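Glutathione transferase (Phanerochaete chrysosporium, PDB 4F0C) binds oxidized glutathione at its G-site and, as a Ure2p-like glutathione transferase, probably catalyses glutathione-dependent transferase reactions. Local coordinates at residues P47-Y52 against G56-L61; A60-D63 against N67-V70. One frame throughout, in Å; residues are numbered along the deposited sequence. Where two conformers were deposited one is given.

Interaction 1 (P47-Y52 against G56-L61); sequences PSFTKY and GRIPAL. With GDS (oxidized glutathione disulfide), chain B.
Phe49 carries its ring anti to the backbone N (chi1 -177°), and this rotation sends the ring from the short helix 47-50 to the cis-proline loop of the thioredoxin-like domain. Its edge meets the backbone there, with Phe49 CE2 3.5 Å from Arg57 O. Phe49 CZ lies 3.9 Å from Ile58 CG2, the two side chains crossing at about a right angle, and it also packs on the Ala60 methyl. Phe10 of strand 7-11 meets the same ring edge-to-face. Beside it, Thr50 CG2 rests loosely on Gly56 CA at 4.2 Å.

On its other side the loop binds the oxidized glutathione disulfide (GDS), as in the glutathione site of this fold. Just before cis-Pro59, Ile58 pairs with the ligand's peptide groups as a strand would: Ile58 N donates to GDS O2 at 2.8 Å, and Ile58 O accepts from GDS N2 at the same distance. The Arg57 chain bends at chi3 (99°), bringing Arg57 NE to GDS OE4 (3.1 Å) and Arg57 NH2 to GDS O6 (3.0 Å), one bond to each half of the disulfide, while GDS O1 sits 3.0 Å above the guanidinium plane, over its centre.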
# COMPACT_ATOMS: atom_id res chain seq x y z
N PRO A 47 17.52 10.29 -14.24
CA PRO A 47 17.32 9.25 -15.27
C PRO A 47 18.01 7.94 -14.91
O PRO A 47 17.49 6.86 -15.21
CB PRO A 47 17.99 9.86 -16.51
CG PRO A 47 17.81 11.34 -16.33
CD PRO A 47 17.85 11.60 -14.84
N SER A 48 19.17 8.02 -14.27
CA SER A 48 19.92 6.81 -13.96
C SER A 48 19.18 5.92 -12.97
O SER A 48 19.41 4.71 -12.95
CB SER A 48 21.33 7.13 -13.48
OG SER A 48 21.30 7.87 -12.27
N PHE A 49 18.31 6.48 -12.13
CA PHE A 49 17.53 5.63 -11.25
C PHE A 49 16.07 5.50 -11.68
O PHE A 49 15.47 4.45 -11.51
CB PHE A 49 17.61 6.05 -9.77
CG PHE A 49 16.87 5.12 -8.85
CD1 PHE A 49 17.38 3.87 -8.56
CD2 PHE A 49 15.65 5.48 -8.30
CE1 PHE A 49 16.71 3.00 -7.72
CE2 PHE A 49 14.97 4.62 -7.46
CZ PHE A 49 15.49 3.37 -7.18
N THR A 50 15.49 6.55 -12.26
CA THR A 50 14.10 6.45 -12.69
C THR A 50 13.95 5.43 -13.82
O THR A 50 12.86 4.91 -14.08
CB THR A 50 13.45 7.82 -13.06
OG1 THR A 50 14.16 8.41 -14.16
CG2 THR A 50 13.50 8.76 -11.87
N LYS A 51 15.06 5.10 -14.48
CA LYS A 51 15.04 4.02 -15.47
C LYS A 51 14.71 2.68 -14.81
O LYS A 51 14.17 1.77 -15.45
CB LYS A 51 16.36 3.96 -16.27
CG LYS A 51 17.54 3.29 -15.57
CD LYS A 51 18.82 3.42 -16.44
CE LYS A 51 20.02 2.74 -15.80
NZ LYS A 51 21.33 3.29 -16.25
N TYR A 52 15.02 2.56 -13.51
CA TYR A 52 14.65 1.39 -12.72
C TYR A 52 13.30 1.53 -12.04
O TYR A 52 12.54 0.58 -11.96
CB TYR A 52 15.69 1.11 -11.65
CG TYR A 52 17.04 0.76 -12.24
CD1 TYR A 52 17.19 -0.39 -13.02
CD2 TYR A 52 18.14 1.57 -12.06
CE1 TYR A 52 18.41 -0.72 -13.59
CE2 TYR A 52 19.37 1.25 -12.63
CZ TYR A 52 19.49 0.10 -13.38
OH TYR A 52 20.69 -0.24 -13.94
N GLY A 56 10.74 6.82 -8.69
CA GLY A 56 11.93 7.50 -8.16
C GLY A 56 12.05 7.40 -6.63
O GLY A 56 12.47 8.35 -5.94
N ARG A 57 11.67 6.25 -6.09
CA ARG A 57 11.82 5.98 -4.66
C ARG A 57 12.49 4.62 -4.48
O ARG A 57 12.38 3.75 -5.34
CB ARG A 57 10.46 6.01 -3.94
CG ARG A 57 9.77 7.37 -4.01
CD ARG A 57 8.47 7.37 -3.16
NE ARG A 57 8.65 7.96 -1.83
CZ ARG A 57 7.72 7.96 -0.86
NH1 ARG A 57 6.57 7.34 -1.05
NH2 ARG A 57 7.97 8.55 0.31
N ILE A 58 13.23 4.45 -3.39
CA ILE A 58 13.84 3.16 -3.10
C ILE A 58 12.91 2.35 -2.17
O ILE A 58 12.14 2.94 -1.41
CB ILE A 58 15.29 3.33 -2.50
CG1 ILE A 58 15.22 3.88 -1.10
CG2 ILE A 58 16.18 4.18 -3.42
CD1 ILE A 58 15.26 2.80 -0.05
N PRO A 59 13.00 1.01 -2.19
CA PRO A 59 13.96 0.20 -2.95
C PRO A 59 13.55 -0.16 -4.39
O PRO A 59 12.39 -0.00 -4.81
CB PRO A 59 14.01 -1.09 -2.14
CG PRO A 59 12.58 -1.23 -1.65
CD PRO A 59 12.22 0.20 -1.25
N ALA A 60 14.53 -0.65 -5.13
CA ALA A 60 14.28 -1.35 -6.38
C ALA A 60 15.28 -2.50 -6.37
O ALA A 60 16.33 -2.41 -5.71
CB ALA A 60 14.52 -0.43 -7.61
N LEU A 61 14.94 -3.56 -7.09
CA LEU A 61 15.76 -4.79 -7.09
C LEU A 61 16.02 -5.20 -8.52
O LEU A 61 15.10 -5.22 -9.34
CB LEU A 61 14.97 -5.93 -6.42
CG LEU A 61 15.71 -7.29 -6.36
CD1 LEU A 61 16.50 -7.35 -5.08
CD2 LEU A 61 14.71 -8.47 -6.43
N1 GDS B . 5.58 2.27 -0.95
CA1 GDS B . 7.07 2.41 -1.21
C1 GDS B . 7.84 1.07 -0.87
OE1 GDS B . 7.42 0.35 0.09
OE2 GDS B . 8.79 0.75 -1.64
CB1 GDS B . 7.70 3.57 -0.37
CG1 GDS B . 9.21 3.71 -0.65
CD1 GDS B . 9.73 4.93 0.04
O1 GDS B . 9.06 5.68 0.74
N2 GDS B . 11.07 5.16 -0.17
CA2 GDS B . 11.75 6.34 0.40
C2 GDS B . 12.32 7.20 -0.70
O2 GDS B . 12.90 6.67 -1.66
CB2 GDS B . 12.97 5.92 1.25
SG2 GDS B . 12.42 5.15 2.79
N3 GDS B . 12.25 8.54 -0.54
CA3 GDS B . 12.81 9.40 -1.53
C3 GDS B . 11.85 10.53 -1.89
OE3 GDS B . 12.29 11.49 -2.55
OE4 GDS B . 10.67 10.35 -1.53
N4 GDS B . 7.48 6.33 3.02
CA4 GDS B . 6.06 5.96 3.20
C4 GDS B . 5.94 4.42 3.07
OE5 GDS B . 6.90 3.70 3.44
OE6 GDS B . 4.85 4.00 2.61
C5 GDS B . 8.02 7.38 3.71
O5 GDS B . 7.39 8.08 4.51
CA5 GDS B . 9.50 7.69 3.49
N5 GDS B . 9.77 9.14 3.71
CB5 GDS B . 10.30 6.83 4.48
SG5 GDS B . 12.08 6.85 4.05
CA6 GDS B . 9.25 12.18 0.96
C6 GDS B . 8.15 13.00 1.74
OE7 GDS B . 7.85 14.14 1.33
OE8 GDS B . 7.64 12.44 2.74
N6 GDS B . 9.40 12.70 -0.40
CB6 GDS B . 10.57 12.27 1.78
CG6 GDS B . 10.56 11.38 3.03
CD6 GDS B . 10.32 9.92 2.67
O6 GDS B . 10.59 9.40 1.58

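Interaction 2 (A60-D63 against N67-V70); sequences ALID and NDFV
The beta hairpin of the thioredoxin-like domain, strands 60-63 and 69-72, begins its pairing just beyond the turn, where Asp63 faces Phe69 as an antiparallel hydrogen-bonded pair. Asp63 N donates to Phe69 O at 2.8 Å, nearly straight at 172° and in the carbonyl plane. The return bond, Phe69 N to Asp63 O, is weak at 3.4 Å. Ile62 and Val70 follow as the non-hydrogen-bonded pair, and here CA-H groups approach the facing carbonyls: Val70 CA lies 3.2 Å from Leu61 O, and Ile62 CA 3.4 Å from Phe69 O.

Side chains on the Ile62 face lie alongside one another, Ile62 CG1 meeting Val70 CG2 at 4.1 Å. With Ile62 CG1 beside the backbone N (chi1 -53°), CG2 of Ile62 stands anti to that N and reaches back to the turn, 3.7 Å from Asp68 CA. Asp68 OD1 is hydrogen-bonded to His64 ND1 in the turn.

On the opposite face, OD2 of Asp63 hydrogen-bonds to the hydroxyls of Tyr80 and Tyr85, while OD1 is held by Gln6 NE2 and, within the turn, by Tyr65 N. Leu61 packs on Ile77 and Tyr80 of helix 74-85, Tyr52 packs on Ile62 and Val70 on their face of the sheet, and strand 7-11 flanks strand 60-63 on the side away from strand 69-72.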
# COMPACT_ATOMS: atom_id res chain seq x y z
N ALA A 60 14.53 -0.65 -5.13
CA ALA A 60 14.28 -1.35 -6.38
C ALA A 60 15.28 -2.50 -6.37
O ALA A 60 16.33 -2.41 -5.71
CB ALA A 60 14.52 -0.43 -7.61
N LEU A 61 14.94 -3.56 -7.09
CA LEU A 61 15.76 -4.79 -7.09
C LEU A 61 16.02 -5.20 -8.52
O LEU A 61 15.10 -5.22 -9.34
CB LEU A 61 14.97 -5.93 -6.42
CG LEU A 61 15.71 -7.29 -6.36
CD1 LEU A 61 16.50 -7.35 -5.08
CD2 LEU A 61 14.71 -8.47 -6.43
N ILE A 62 17.28 -5.50 -8.85
CA ILE A 62 17.58 -6.12 -10.15
C ILE A 62 18.00 -7.55 -9.93
O ILE A 62 18.89 -7.81 -9.12
CB ILE A 62 18.76 -5.44 -10.87
CG1 ILE A 62 18.53 -3.93 -11.00
CG2 ILE A 62 18.97 -6.08 -12.28
CD1 ILE A 62 19.77 -3.21 -11.44
N ASP A 63 17.35 -8.49 -10.64
CA ASP A 63 17.72 -9.89 -10.57
C ASP A 63 18.66 -10.23 -11.74
O ASP A 63 18.24 -10.49 -12.88
CB ASP A 63 16.45 -10.76 -10.55
CG ASP A 63 16.73 -12.23 -10.33
OD1 ASP A 63 17.92 -12.69 -10.42
OD2 ASP A 63 15.73 -12.95 -10.11
N ASN A 67 17.89 -12.35 -16.30
CA ASN A 67 17.94 -11.36 -17.37
C ASN A 67 17.78 -9.91 -16.90
O ASN A 67 17.22 -9.09 -17.61
CB ASN A 67 16.89 -11.67 -18.46
CG ASN A 67 16.87 -13.14 -18.85
OD1 ASN A 67 17.78 -13.62 -19.53
ND2 ASN A 67 15.85 -13.87 -18.41
N ASP A 68 18.29 -9.62 -15.70
CA ASP A 68 18.22 -8.27 -15.11
C ASP A 68 16.80 -7.77 -14.92
O ASP A 68 16.51 -6.58 -15.07
CB ASP A 68 19.06 -7.26 -15.92
CG ASP A 68 20.56 -7.50 -15.77
OD1 ASP A 68 21.00 -8.11 -14.76
OD2 ASP A 68 21.31 -7.09 -16.66
N PHE A 69 15.91 -8.70 -14.60
CA PHE A 69 14.51 -8.35 -14.30
C PHE A 69 14.47 -7.37 -13.12
O PHE A 69 15.19 -7.55 -12.13
CB PHE A 69 13.75 -9.63 -13.94
CG PHE A 69 12.25 -9.49 -13.97
CD1 PHE A 69 11.55 -9.72 -15.16
CD2 PHE A 69 11.52 -9.17 -12.82
CE1 PHE A 69 10.17 -9.63 -15.21
CE2 PHE A 69 10.11 -9.08 -12.86
CZ PHE A 69 9.44 -9.31 -14.05
N VAL A 70 13.64 -6.33 -13.23
CA VAL A 70 13.56 -5.29 -12.19
C VAL A 70 12.19 -5.25 -11.54
O VAL A 70 11.17 -5.27 -12.23
CB VAL A 70 13.81 -3.87 -12.81
CG1 VAL A 70 13.57 -2.76 -11.75
CG2 VAL A 70 15.22 -3.78 -13.45

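How the interactions relate
Two short closures follow one another along the chain. Interaction 1 closes the turn after helix 47-50, with three residues between its segments, and interaction 2 closes the hairpin turn, again across three. They neither nest nor cross: the first ends where the second begins, on shared Ala60 and Leu61, and their centres are about 11 Å apart. Strand 60-63 therefore serves both, carrying the chain from the glutathione-binding loop into the sheet and on to strand 69-72, the outermost on that side within the chain. Tyr52 bridges them directly, Tyr52 CE1 lying 3.6 Å from Ile62 CD1 and Tyr52 O 3.5 Å from Val70 CG1. This illustrates how successive local contacts can join a ligand loop to its sheet.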